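Local atomic coordinates of lumazine protein (Photobacterium kishitanii, PDB entry 3A35), a protein that probably acts as an antenna protein that shifts luciferase bioluminescence to shorter wavelengths, and here binds riboflavin in place of its lumazine chromophore. Residues D20-G25 and Q65-T70; M42-C47 and V59-D64; D109-T112 and R117-V120. All coordinates share one frame; numbering follows the deposited sequence.

Contact 1. Residues D20-G25 and Q65-T70; sequences DTQRHG and QAINTT. With RBF (riboflavin), chain C.
Ile67 carries this contact mainly with its terminal methyl: CD1 lies against the backbone from Asp20 to Gln22, where the chain enters strand 22-27, and CG2 touches Asp20 O more loosely. CD1 is 3.7 Å from the Asp20 O atom and 3.8 Å from the Thr21 N atom, so it covers the peptide link between these residues. Its CG1 stands anti to the backbone N (chi1 -162°) and the chain stays extended through CD1, which lets the methyl span the gap to the facing backbone. Asp20 contributes main chain here, while its carboxylate leads away from Ile67. Gln22 meets the same methyl from further along the strand, its CG 4.3 Å from Ile67 CD1. Beyond that carbon its amide is held in place: His24 NE2 gives an almost straight bond (177°) of 2.9 Å to Gln22 OE1, in the plane of both ring and carbonyl, and Gln22 NE2 binds Arg73 O. The hydroxyl of Thr21 turns to Ile63 O of strand 58-63. Behind Ile67 the 65-70 loop folds round the Ala66 carbonyl. Ala66 O receives Thr69 N at 3.2 Å and Thr70 OG1 at 2.7 Å, from opposite faces of its plane. The same loop forms part of the riboflavin pocket, where Ala66 N donates a hydrogen bond of 2.9 Å to O2 of the flavin and Thr69 OG1 lies 2.6 Å from O5' of the ribityl chain. Across the segments the contact is thus purely van der Waals, an aliphatic tip on peptide atoms with no hydrogen bond between them. The polar chemistry runs within each segment, fixing the Gln22 amide on one side and shaping on the other a loop that also holds riboflavin.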
loop_
_atom_site.group_PDB
_atom_site.type_symbol
_atom_site.label_atom_id
_atom_site.label_comp_id
_atom_site.label_asym_id
_atom_site.label_seq_id
_atom_site.Cartn_x
_atom_site.Cartn_y
_atom_site.Cartn_z
ATOM N N ASP A 20 -2.335 -7.537 -20.092
ATOM C CA ASP A 20 -3.200 -7.749 -18.927
ATOM C C ASP A 20 -2.375 -8.299 -17.749
ATOM O O ASP A 20 -2.906 -8.783 -16.731
ATOM C CB ASP A 20 -4.454 -8.588 -19.273
ATOM C CG ASP A 20 -4.096 -9.948 -19.803
ATOM O OD1 ASP A 20 -2.848 -10.196 -19.997
ATOM O OD2 ASP A 20 -5.034 -10.771 -20.011
ATOM N N THR A 21 -1.057 -8.201 -17.822
ATOM C CA THR A 21 -0.258 -8.600 -16.649
ATOM C C THR A 21 0.943 -7.678 -16.748
ATOM O O THR A 21 1.294 -7.119 -17.867
ATOM C CB THR A 21 0.112 -10.085 -16.635
ATOM O OG1 THR A 21 0.895 -10.571 -15.514
ATOM C CG2 THR A 21 0.793 -10.534 -17.854
ATOM N N GLN A 22 1.619 -7.531 -15.609
ATOM C CA GLN A 22 2.938 -6.895 -15.615
ATOM C C GLN A 22 3.823 -7.619 -14.675
ATOM O O GLN A 22 3.375 -8.051 -13.585
ATOM C CB GLN A 22 2.865 -5.454 -15.167
ATOM C CG GLN A 22 2.115 -4.573 -16.142
ATOM C CD GLN A 22 2.017 -3.138 -15.755
ATOM O OE1 GLN A 22 2.496 -2.720 -14.696
ATOM N NE2 GLN A 22 1.532 -2.280 -16.663
ATOM N N ARG A 23 5.120 -7.665 -14.924
ATOM C CA ARG A 23 6.074 -8.188 -13.947
ATOM C C ARG A 23 6.920 -7.054 -13.457
ATOM O O ARG A 23 7.555 -6.337 -14.263
ATOM C CB ARG A 23 6.934 -9.351 -14.535
ATOM C CG ARG A 23 8.045 -9.765 -13.594
ATOM C CD ARG A 23 8.723 -11.058 -13.995
ATOM N NE ARG A 23 7.747 -12.157 -14.001
ATOM C CZ ARG A 23 8.090 -13.393 -14.412
ATOM N NH1 ARG A 23 9.309 -13.609 -14.898
ATOM N NH2 ARG A 23 7.141 -14.309 -14.479
ATOM N N HIS A 24 6.900 -6.846 -12.130
ATOM C CA HIS A 24 7.657 -5.807 -11.538
ATOM C C HIS A 24 8.823 -6.408 -10.731
ATOM O O HIS A 24 8.604 -7.341 -9.877
ATOM C CB HIS A 24 6.822 -5.007 -10.544
ATOM C CG HIS A 24 5.803 -4.148 -11.191
ATOM N ND1 HIS A 24 5.375 -2.963 -10.678
ATOM C CD2 HIS A 24 5.156 -4.285 -12.389
ATOM C CE1 HIS A 24 4.469 -2.405 -11.468
ATOM N NE2 HIS A 24 4.281 -3.211 -12.528
ATOM N N GLY A 25 10.069 -5.908 -10.970
ATOM C CA GLY A 25 11.210 -6.269 -10.189
ATOM C C GLY A 25 11.473 -5.136 -9.213
ATOM O O GLY A 25 11.671 -3.988 -9.715
ATOM N N GLN A 65 -4.021 -10.902 -11.390
ATOM C CA GLN A 65 -5.309 -10.798 -10.751
ATOM C C GLN A 65 -5.625 -9.434 -10.202
ATOM O O GLN A 65 -6.715 -8.941 -10.165
ATOM C CB GLN A 65 -5.297 -11.825 -9.673
ATOM C CG GLN A 65 -6.626 -11.929 -8.918
ATOM C CD GLN A 65 -6.540 -13.013 -7.820
ATOM O OE1 GLN A 65 -5.702 -13.926 -7.804
ATOM N NE2 GLN A 65 -7.454 -12.840 -6.881
ATOM N N ALA A 66 -4.529 -8.737 -9.708
ATOM C CA ALA A 66 -4.702 -7.463 -9.115
ATOM C C ALA A 66 -4.659 -6.245 -10.040
ATOM O O ALA A 66 -4.844 -5.111 -9.620
ATOM C CB ALA A 66 -3.545 -7.256 -8.083
ATOM N N ILE A 67 -4.518 -6.542 -11.355
ATOM C CA ILE A 67 -4.109 -5.413 -12.288
ATOM C C ILE A 67 -5.201 -4.352 -12.479
ATOM O O ILE A 67 -4.904 -3.197 -12.832
ATOM C CB ILE A 67 -3.658 -5.985 -13.591
ATOM C CG1 ILE A 67 -2.839 -4.924 -14.335
ATOM C CG2 ILE A 67 -4.865 -6.335 -14.464
ATOM C CD1 ILE A 67 -1.985 -5.454 -15.374
ATOM N N ASN A 68 -6.465 -4.721 -12.299
ATOM C CA ASN A 68 -7.592 -3.803 -12.551
ATOM C C ASN A 68 -8.075 -3.054 -11.376
ATOM O O ASN A 68 -8.994 -2.188 -11.484
ATOM C CB ASN A 68 -8.784 -4.622 -13.114
ATOM C CG ASN A 68 -8.445 -5.235 -14.444
ATOM O OD1 ASN A 68 -8.543 -6.434 -14.636
ATOM N ND2 ASN A 68 -8.012 -4.373 -15.355
ATOM N N THR A 69 -7.540 -3.372 -10.134
ATOM C CA THR A 69 -8.101 -2.728 -8.909
ATOM C C THR A 69 -6.987 -2.141 -8.006
ATOM O O THR A 69 -7.227 -1.805 -6.871
ATOM C CB THR A 69 -8.806 -3.842 -8.080
ATOM O OG1 THR A 69 -7.989 -4.989 -8.005
ATOM C CG2 THR A 69 -10.137 -4.218 -8.794
ATOM N N THR A 70 -5.816 -1.930 -8.625
ATOM C CA THR A 70 -4.642 -1.370 -7.891
ATOM C C THR A 70 -3.877 -0.388 -8.755
ATOM O O THR A 70 -4.145 -0.278 -9.971
ATOM C CB THR A 70 -3.644 -2.527 -7.471
ATOM O OG1 THR A 70 -3.187 -3.157 -8.686
ATOM C CG2 THR A 70 -4.348 -3.583 -6.589
HETATM N N1 RBF C . -2.676 -10.831 -7.360
HETATM C C2 RBF C . -1.738 -10.656 -8.314
HETATM O O2 RBF C . -1.940 -9.871 -9.292
HETATM N N3 RBF C . -0.483 -11.253 -8.267
HETATM C C4 RBF C . -0.121 -12.093 -7.186
HETATM O O4 RBF C . 1.009 -12.596 -7.193
HETATM C C4A RBF C . -1.152 -12.316 -6.253
HETATM N N5 RBF C . -0.864 -13.259 -5.193
HETATM C C5A RBF C . -1.875 -13.464 -4.256
HETATM C C6 RBF C . -1.637 -14.468 -3.312
HETATM C C7 RBF C . -2.698 -14.685 -2.389
HETATM C C7M RBF C . -2.441 -15.843 -1.381
HETATM C C8 RBF C . -3.858 -13.972 -2.375
HETATM C C8M RBF C . -4.863 -14.237 -1.336
HETATM C C9 RBF C . -4.075 -12.930 -3.344
HETATM C C9A RBF C . -3.107 -12.752 -4.337
HETATM N N10 RBF C . -3.327 -11.801 -5.391
HETATM C C10 RBF C . -2.356 -11.676 -6.350
HETATM C "C1'" RBF C . -4.553 -11.141 -5.572
HETATM C "C2'" RBF C . -4.586 -9.682 -5.163
HETATM O "O2'" RBF C . -4.156 -9.568 -3.765
HETATM C "C3'" RBF C . -5.910 -9.133 -5.268
HETATM O "O3'" RBF C . -6.281 -9.339 -6.735
HETATM C "C4'" RBF C . -5.972 -7.604 -5.116
HETATM O "O4'" RBF C . -5.769 -7.263 -3.727
HETATM C "C5'" RBF C . -7.327 -7.026 -5.544
HETATM O "O5'" RBF C . -7.344 -5.598 -5.521
#

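Contact 2. Residues M42-C47 and V59-D64; sequences MLVNGC and VYFDID. With RBF (riboflavin), chain C.
Val44 and Phe61 meet by a CH-pi contact inside the first barrel. CG2 of Val44 sits over one face of the ring, 4.1 Å from the Phe61 ring centroid and 21° off its normal, displaced toward the rim so that Phe61 CZ is its nearest atom at 3.8 Å. A Met-aromatic contact adds to this at the edge: Met42 SD lies near the ring plane, 4.0 Å from Phe61 CZ, and the two side chains cross at about a right angle. Met42 reaches that edge with CG between its backbone N and carbonyl carbon (chi1 61°) and a bend at the thioether. No hydrogen bond joins the segments, for strand 47-55 lies between strands 41-44 and 58-63 in the sheet; the side chains bridge over it, and Leu49 and Val51 of that strand also touch Phe61. Backbone bonds shape the 42-47 segment. Val44 N to Cys47 O (3.0 Å) and Cys47 N to Val44 O (2.9 Å) close a tight type I' turn, with Asn45 and Gly46 at its corners in positive phi. Further backbone hydrogen bonds serve the ligand: N3 of riboflavin donates one of 2.8 Å to Asp62 O, while Asp64 N donates one of 2.8 Å to flavin O2 at 171°. The Asp62 carboxylate points elsewhere, to a salt bridge with Arg23. Cys47 SG comes within 3.6 Å of ribityl O4', bringing the end of the turn to the same ligand. Phe61 thus belongs to an apolar interior, whereas the main chain just beyond it reads the acceptor and donor pattern of the pyrimidine edge, an edge pattern that the lumazine chromophore has in common with riboflavin.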
loop_
_atom_site.group_PDB
_atom_site.type_symbol
_atom_site.label_atom_id
_atom_site.label_comp_id
_atom_site.label_asym_id
_atom_site.label_seq_id
_atom_site.Cartn_x
_atom_site.Cartn_y
_atom_site.Cartn_z
ATOM N N MET A 42 3.200 -11.567 0.399
ATOM C CA MET A 42 3.434 -10.399 1.266
ATOM C C MET A 42 2.715 -9.241 0.701
ATOM O O MET A 42 2.124 -9.309 -0.468
ATOM C CB MET A 42 4.932 -10.070 1.397
ATOM C CG MET A 42 5.555 -9.721 -0.013
ATOM S SD MET A 42 7.301 -9.247 0.117
ATOM C CE MET A 42 7.183 -7.710 1.022
ATOM N N LEU A 43 2.635 -8.168 1.476
ATOM C CA LEU A 43 1.980 -6.931 0.961
ATOM C C LEU A 43 2.941 -5.961 0.307
ATOM O O LEU A 43 3.952 -5.567 0.875
ATOM C CB LEU A 43 1.264 -6.177 2.092
ATOM C CG LEU A 43 0.240 -7.030 2.841
ATOM C CD1 LEU A 43 -0.523 -6.049 3.785
ATOM C CD2 LEU A 43 -0.779 -7.723 1.929
ATOM N N VAL A 44 2.551 -5.576 -0.910
ATOM C CA VAL A 44 3.297 -4.541 -1.627
ATOM C C VAL A 44 2.284 -3.419 -1.899
ATOM O O VAL A 44 1.220 -3.635 -2.516
ATOM C CB VAL A 44 3.784 -5.097 -2.993
ATOM C CG1 VAL A 44 4.544 -3.898 -3.714
ATOM C CG2 VAL A 44 4.714 -6.240 -2.769
ATOM N N ASN A 45 2.550 -2.246 -1.298
ATOM C CA ASN A 45 1.502 -1.245 -1.299
ATOM C C ASN A 45 0.160 -1.744 -0.868
ATOM O O ASN A 45 -0.944 -1.340 -1.326
ATOM C CB ASN A 45 1.306 -0.523 -2.619
ATOM C CG ASN A 45 2.409 0.484 -2.946
ATOM O OD1 ASN A 45 3.088 0.993 -2.070
ATOM N ND2 ASN A 45 2.520 0.846 -4.233
ATOM N N GLY A 46 0.180 -2.594 0.196
ATOM C CA GLY A 46 -1.075 -3.103 0.794
ATOM C C GLY A 46 -1.703 -4.199 0.004
ATOM O O GLY A 46 -2.739 -4.790 0.484
ATOM N N CYS A 47 -1.130 -4.632 -1.138
ATOM C CA CYS A 47 -1.767 -5.686 -1.938
ATOM C C CYS A 47 -1.006 -7.010 -1.734
ATOM O O CYS A 47 0.193 -7.062 -1.901
ATOM C CB CYS A 47 -1.599 -5.285 -3.384
ATOM S SG CYS A 47 -2.428 -6.401 -4.578
ATOM N N VAL A 59 13.404 -8.400 -6.155
ATOM C CA VAL A 59 12.354 -9.362 -5.930
ATOM C C VAL A 59 11.276 -9.103 -6.919
ATOM O O VAL A 59 10.824 -7.974 -7.129
ATOM C CB VAL A 59 11.827 -9.125 -4.485
ATOM C CG1 VAL A 59 10.701 -10.129 -4.185
ATOM C CG2 VAL A 59 12.944 -9.353 -3.430
ATOM N N TYR A 60 10.854 -10.153 -7.624
ATOM C CA TYR A 60 9.921 -10.041 -8.706
ATOM C C TYR A 60 8.495 -10.563 -8.386
ATOM O O TYR A 60 8.325 -11.591 -7.687
ATOM C CB TYR A 60 10.429 -10.881 -9.911
ATOM C CG TYR A 60 11.712 -10.284 -10.559
ATOM C CD1 TYR A 60 11.592 -9.456 -11.679
ATOM C CD2 TYR A 60 12.984 -10.600 -10.076
ATOM C CE1 TYR A 60 12.772 -8.909 -12.306
ATOM C CE2 TYR A 60 14.142 -10.086 -10.734
ATOM C CZ TYR A 60 13.916 -9.322 -11.784
ATOM O OH TYR A 60 15.045 -8.712 -12.438
ATOM N N PHE A 61 7.525 -9.824 -8.920
ATOM C CA PHE A 61 6.112 -10.168 -8.747
ATOM C C PHE A 61 5.435 -10.056 -10.057
ATOM O O PHE A 61 5.676 -9.129 -10.833
ATOM C CB PHE A 61 5.404 -9.139 -7.758
ATOM C CG PHE A 61 6.015 -9.083 -6.388
ATOM C CD1 PHE A 61 5.527 -9.952 -5.381
ATOM C CD2 PHE A 61 7.048 -8.226 -6.118
ATOM C CE1 PHE A 61 6.072 -9.942 -4.127
ATOM C CE2 PHE A 61 7.626 -8.216 -4.774
ATOM C CZ PHE A 61 7.120 -9.051 -3.826
ATOM N N ASP A 62 4.472 -10.950 -10.332
ATOM C CA ASP A 62 3.520 -10.718 -11.422
ATOM C C ASP A 62 2.207 -10.106 -10.971
ATOM O O ASP A 62 1.615 -10.680 -9.952
ATOM C CB ASP A 62 3.270 -12.087 -12.101
ATOM C CG ASP A 62 4.376 -12.560 -12.945
ATOM O OD1 ASP A 62 5.051 -11.715 -13.600
ATOM O OD2 ASP A 62 4.641 -13.791 -13.123
ATOM N N ILE A 63 1.789 -9.048 -11.590
ATOM C CA ILE A 63 0.541 -8.420 -11.232
ATOM C C ILE A 63 -0.388 -8.830 -12.386
ATOM O O ILE A 63 -0.202 -8.431 -13.525
ATOM C CB ILE A 63 0.700 -6.884 -11.139
ATOM C CG1 ILE A 63 1.746 -6.562 -9.970
ATOM C CG2 ILE A 63 -0.608 -6.198 -10.741
ATOM C CD1 ILE A 63 3.003 -6.205 -10.409
ATOM N N ASP A 64 -1.424 -9.589 -12.018
ATOM C CA ASP A 64 -2.385 -10.159 -13.024
ATOM C C ASP A 64 -3.775 -10.022 -12.415
ATOM O O ASP A 64 -4.532 -9.179 -12.788
ATOM C CB ASP A 64 -1.960 -11.550 -13.437
ATOM C CG ASP A 64 -1.461 -12.446 -12.351
ATOM O OD1 ASP A 64 -1.866 -12.480 -11.165
ATOM O OD2 ASP A 64 -0.609 -13.349 -12.652
HETATM N N1 RBF C . -2.676 -10.831 -7.360
HETATM C C2 RBF C . -1.738 -10.656 -8.314
HETATM O O2 RBF C . -1.940 -9.871 -9.292
HETATM N N3 RBF C . -0.483 -11.253 -8.267
HETATM C C4 RBF C . -0.121 -12.093 -7.186
HETATM O O4 RBF C . 1.009 -12.596 -7.193
HETATM C C4A RBF C . -1.152 -12.316 -6.253
HETATM N N5 RBF C . -0.864 -13.259 -5.193
HETATM C C5A RBF C . -1.875 -13.464 -4.256
HETATM C C6 RBF C . -1.637 -14.468 -3.312
HETATM C C7 RBF C . -2.698 -14.685 -2.389
HETATM C C7M RBF C . -2.441 -15.843 -1.381
HETATM C C8 RBF C . -3.858 -13.972 -2.375
HETATM C C8M RBF C . -4.863 -14.237 -1.336
HETATM C C9 RBF C . -4.075 -12.930 -3.344
HETATM C C9A RBF C . -3.107 -12.752 -4.337
HETATM N N10 RBF C . -3.327 -11.801 -5.391
HETATM C C10 RBF C . -2.356 -11.676 -6.350
HETATM C "C1'" RBF C . -4.553 -11.141 -5.572
HETATM C "C2'" RBF C . -4.586 -9.682 -5.163
HETATM O "O2'" RBF C . -4.156 -9.568 -3.765
HETATM C "C3'" RBF C . -5.910 -9.133 -5.268
HETATM O "O3'" RBF C . -6.281 -9.339 -6.735
HETATM C "C4'" RBF C . -5.972 -7.604 -5.116
HETATM O "O4'" RBF C . -5.769 -7.263 -3.727
HETATM C "C5'" RBF C . -7.327 -7.026 -5.544
HETATM O "O5'" RBF C . -7.344 -5.598 -5.521
#

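Contact 3. Residues D109-T112 and R117-V120; sequences DNIT and RLKV
The carbonyl oxygen of Lys119 takes one hydrogen bond and one CA-H contact from strand 104-114. Thr112 N gives it the hydrogen bond, of 2.9 Å (162° at the hydrogen) and lying in the Lys119 carbonyl plane, and the CA-H of Ile111 adds the weaker contact, with Ile111 CA 3.3 Å from Lys119 O. The return bond is slightly shorter: Lys119 N donates to Thr112 O over 2.8 Å, close to the line of the carbonyl bond, making Thr112 and Lys119 an antiparallel hydrogen-bonded pair. Ile111 and Val120 form the neighbouring non-hydrogen-bonded pair. The two short segments run at 172° to each other, nearly antiparallel, in the first hairpin of the second barrel, which matches the second predicted lumazine-binding repeat; its six antiparallel strands close in the order 1-2-5-4-3-6, the same order as in the first barrel. A classic beta bulge precedes these pairs, Asp109 and Asn110 both facing Tyr121. On the face carrying Ile111 and Val120 the packing is aliphatic. These two side chains run alongside each other in the same direction, with Ile111 CD1 3.8 Å from Val120 CG2. The other branch of Ile111 turns to the next residue on that face: CG2, anti to the backbone N, comes 3.5 Å from Leu118 CD1. On the opposite face Thr112 OG1 rests against the lysine stem, 3.4 Å from Lys119 CB. From there the extended Lys119 chain carries its ammonium group away to a salt bridge with Glu114. Arg117 likewise directs its guanidinium group outside the pair of segments, NE bonding Asn158 OD1 on strand 154-160, the next strand of the barrel.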
loop_
_atom_site.group_PDB
_atom_site.type_symbol
_atom_site.label_atom_id
_atom_site.label_comp_id
_atom_site.label_asym_id
_atom_site.label_seq_id
_atom_site.Cartn_x
_atom_site.Cartn_y
_atom_site.Cartn_z
ATOM N N ASP A 109 -6.618 14.034 -2.696
ATOM C CA ASP A 109 -7.243 15.347 -3.001
ATOM C C ASP A 109 -6.284 16.449 -2.513
ATOM O O ASP A 109 -6.246 17.574 -3.094
ATOM C CB ASP A 109 -8.558 15.483 -2.240
ATOM C CG ASP A 109 -9.146 16.937 -2.295
ATOM O OD1 ASP A 109 -9.791 17.238 -3.317
ATOM O OD2 ASP A 109 -8.920 17.776 -1.378
ATOM N N ASN A 110 -5.600 16.290 -1.389
ATOM C CA ASN A 110 -4.849 17.321 -0.720
ATOM C C ASN A 110 -3.932 16.657 0.329
ATOM O O ASN A 110 -4.305 15.568 0.945
ATOM C CB ASN A 110 -5.885 18.276 -0.027
ATOM C CG ASN A 110 -5.266 19.380 0.758
ATOM O OD1 ASN A 110 -5.784 19.819 1.836
ATOM N ND2 ASN A 110 -4.156 19.908 0.210
ATOM N N ILE A 111 -2.789 17.267 0.593
ATOM C CA ILE A 111 -1.911 16.888 1.706
ATOM C C ILE A 111 -1.558 18.180 2.422
ATOM O O ILE A 111 -1.224 19.213 1.787
ATOM C CB ILE A 111 -0.532 16.388 1.162
ATOM C CG1 ILE A 111 -0.771 15.292 0.148
ATOM C CG2 ILE A 111 0.436 16.000 2.290
ATOM C CD1 ILE A 111 -1.325 14.128 0.861
ATOM N N THR A 112 -1.493 18.126 3.725
ATOM C CA THR A 112 -0.913 19.245 4.440
ATOM C C THR A 112 -0.029 18.657 5.505
ATOM O O THR A 112 -0.413 17.700 6.208
ATOM C CB THR A 112 -1.984 20.196 4.965
ATOM O OG1 THR A 112 -2.591 19.671 6.133
ATOM C CG2 THR A 112 -3.091 20.470 3.885
ATOM N N ARG A 117 2.104 16.356 12.111
ATOM C CA ARG A 117 1.079 15.448 11.493
ATOM C C ARG A 117 1.243 15.561 9.947
ATOM O O ARG A 117 1.626 16.605 9.396
ATOM C CB ARG A 117 -0.335 15.867 11.881
ATOM C CG ARG A 117 -0.582 16.207 13.389
ATOM C CD ARG A 117 -0.231 15.012 14.244
ATOM N NE ARG A 117 -1.022 13.784 13.876
ATOM C CZ ARG A 117 -0.949 12.616 14.508
ATOM N NH1 ARG A 117 -0.136 12.473 15.555
ATOM N NH2 ARG A 117 -1.716 11.565 14.155
ATOM N N LEU A 118 0.966 14.441 9.248
ATOM C CA LEU A 118 0.818 14.370 7.785
ATOM C C LEU A 118 -0.718 14.166 7.603
ATOM O O LEU A 118 -1.254 13.087 7.907
ATOM C CB LEU A 118 1.671 13.208 7.251
ATOM C CG LEU A 118 1.559 13.059 5.731
ATOM C CD1 LEU A 118 2.039 14.239 4.911
ATOM C CD2 LEU A 118 2.249 11.827 5.156
ATOM N N LYS A 119 -1.422 15.219 7.176
ATOM C CA LYS A 119 -2.841 15.209 6.989
ATOM C C LYS A 119 -3.089 14.875 5.532
ATOM O O LYS A 119 -2.765 15.639 4.654
ATOM C CB LYS A 119 -3.381 16.597 7.279
ATOM C CG LYS A 119 -3.190 16.943 8.702
ATOM C CD LYS A 119 -4.012 18.173 9.158
ATOM C CE LYS A 119 -3.722 18.369 10.644
ATOM N NZ LYS A 119 -4.425 19.645 10.998
ATOM N N VAL A 120 -3.747 13.755 5.256
ATOM C CA VAL A 120 -3.963 13.261 3.892
ATOM C C VAL A 120 -5.440 13.192 3.698
ATOM O O VAL A 120 -6.156 12.544 4.487
ATOM C CB VAL A 120 -3.273 11.851 3.754
ATOM C CG1 VAL A 120 -3.590 11.332 2.306
ATOM C CG2 VAL A 120 -1.741 11.985 4.031
#

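In the fold
Contacts 1 and 2 belong to the first of two six-stranded barrels, their centres 8 Å apart, and contact 2 is nested along the chain within the loop that contact 1 closes. They touch directly, since strands 22-27 and 58-63 are neighbours: Gln22 O lies 2.7 Å from Ile63 N, a probable hydrogen bond, and His24 packs on Ile63, CD2 to CD1 at 3.5 Å. Both also meet riboflavin. Contact 3 follows later in the chain, in the second barrel, with its centre about 28 Å from that of contact 1 and 26 Å from that of contact 2. The riboflavin pocket thus draws on the first two, while the third is structural pairing in a barrel of the same strand order.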